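Local coordinates for viral protein F93 (PDB 2CO5) that probably binds DNA through a winged-helix fold, as a small intracellular protein of a virus that infects the hyperthermophilic archaeon Sulfolobus, at residues G45-Y48 against P49-S53. Sequence-based numbering, arbitrary orientation.
Sequences GVLY and PLIDS
Ile51 reaches back one turn of helix 44-56 and rests its CD1 methyl against both Leu47 and Tyr48. Its side chain runs beside that of Tyr48, both pointing the same way, and CD1 comes within 3.5 Å of Tyr48 CD1, meeting the ring obliquely. With CG1 anti to the carbonyl carbon (chi1 -67°) and the chain then extended, the methyl also lies 3.9 Å from CG of Leu47, whose side chain crosses it at a slant. Tyr48, partly exposed, suits its place by lending ring carbons to Ile51 while also touching Lys27. Branched aliphatic residues suit the buried face: Leu47 and Leu50 both pack on Ile14 of helix 9-20, while Leu47 and Ile51 turn to helix 30-38. Along the backbone, Ile51 N donates to Leu47 O at 3.0 Å and Asp52 N to Tyr48 O at 2.8 Å. Pro49 occupies the exposed side; lacking an N-H, it gives no bond to the turn before and the helix is kinked there; its ring CG faces Gly45 O at 3.3 Å. Following helix 30-38 in the helix-turn-helix, helix 44-56 would probably be the recognition helix. The chemistry implies a helix held to its neighbours by apolar contacts and along its length by backbone bonds, with that at Pro49 N missing.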
loop_
_atom_site.group_PDB
_atom_site.type_symbol
_atom_site.label_atom_id
_atom_site.label_comp_id
_atom_site.label_asym_id
_atom_site.label_seq_id
_atom_site.Cartn_x
_atom_site.Cartn_y
_atom_site.Cartn_z
ATOM N N GLY B 45 11.587 -15.102 5.650
ATOM C CA GLY B 45 11.739 -14.295 6.853
ATOM C C GLY B 45 10.816 -13.089 6.903
ATOM O O GLY B 45 10.606 -12.529 7.973
ATOM N N VAL B 46 10.279 -12.684 5.747
ATOM C CA VAL B 46 9.292 -11.609 5.675
ATOM C C VAL B 46 7.875 -12.164 5.590
ATOM O O VAL B 46 6.978 -11.666 6.263
ATOM C CB VAL B 46 9.545 -10.681 4.471
ATOM C CG1 VAL B 46 8.419 -9.639 4.331
ATOM C CG2 VAL B 46 10.896 -9.990 4.616
ATOM N N LEU B 47 7.678 -13.202 4.784
ATOM C CA LEU B 47 6.340 -13.722 4.517
ATOM C C LEU B 47 5.668 -14.342 5.729
ATOM O O LEU B 47 4.541 -13.989 6.055
ATOM C CB LEU B 47 6.385 -14.768 3.404
ATOM C CG LEU B 47 5.039 -15.339 2.949
ATOM C CD1 LEU B 47 4.194 -14.257 2.288
ATOM C CD2 LEU B 47 5.266 -16.509 2.006
ATOM N N TYR B 48 6.343 -15.283 6.384
ATOM C CA TYR B 48 5.681 -16.072 7.420
ATOM C C TYR B 48 5.311 -15.272 8.670
ATOM O O TYR B 48 4.285 -15.548 9.278
ATOM C CB TYR B 48 6.476 -17.336 7.746
ATOM C CG TYR B 48 6.485 -18.295 6.573
ATOM C CD1 TYR B 48 5.323 -18.951 6.182
ATOM C CD2 TYR B 48 7.638 -18.514 5.830
ATOM C CE1 TYR B 48 5.314 -19.818 5.093
ATOM C CE2 TYR B 48 7.640 -19.374 4.741
ATOM C CZ TYR B 48 6.476 -20.028 4.378
ATOM O OH TYR B 48 6.474 -20.889 3.301
ATOM N N PRO B 49 6.141 -14.289 9.069
ATOM C CA PRO B 49 5.688 -13.337 10.087
ATOM C C PRO B 49 4.420 -12.570 9.726
ATOM O O PRO B 49 3.590 -12.342 10.609
ATOM C CB PRO B 49 6.884 -12.384 10.228
ATOM C CG PRO B 49 8.032 -13.222 9.897
ATOM C CD PRO B 49 7.551 -14.058 8.727
ATOM N N LEU B 50 4.276 -12.167 8.457
ATOM C CA LEU B 50 3.033 -11.527 7.991
ATOM C C LEU B 50 1.855 -12.481 8.140
ATOM O O LEU B 50 0.787 -12.095 8.605
ATOM C CB LEU B 50 3.141 -11.073 6.526
ATOM C CG LEU B 50 4.137 -9.957 6.189
ATOM C CD1 LEU B 50 4.147 -9.697 4.679
ATOM C CD2 LEU B 50 3.843 -8.671 6.959
ATOM N N ILE B 51 2.064 -13.732 7.732
ATOM C CA ILE B 51 1.069 -14.778 7.898
ATOM C C ILE B 51 0.694 -14.955 9.370
ATOM O O ILE B 51 -0.488 -15.037 9.699
ATOM C CB ILE B 51 1.565 -16.137 7.330
ATOM C CG1 ILE B 51 1.718 -16.065 5.810
ATOM C CG2 ILE B 51 0.592 -17.259 7.686
ATOM C CD1 ILE B 51 2.454 -17.243 5.223
ATOM N N ASP B 52 1.697 -15.001 10.249
ATOM C CA ASP B 52 1.454 -15.195 11.683
ATOM C C ASP B 52 0.560 -14.102 12.233
ATOM O O ASP B 52 -0.385 -14.377 12.967
ATOM C CB ASP B 52 2.764 -15.225 12.474
ATOM C CG ASP B 52 3.544 -16.518 12.287
ATOM O OD1 ASP B 52 2.988 -17.496 11.739
ATOM O OD2 ASP B 52 4.724 -16.555 12.698
ATOM N N SER B 53 0.861 -12.860 11.874
ATOM C CA SER B 53 0.072 -11.719 12.339
ATOM C C SER B 53 -1.383 -11.875 11.913
ATOM O O SER B 53 -2.286 -11.691 12.724
ATOM C CB SER B 53 0.663 -10.400 11.816
ATOM O OG SER B 53 1.914 -10.130 12.439
#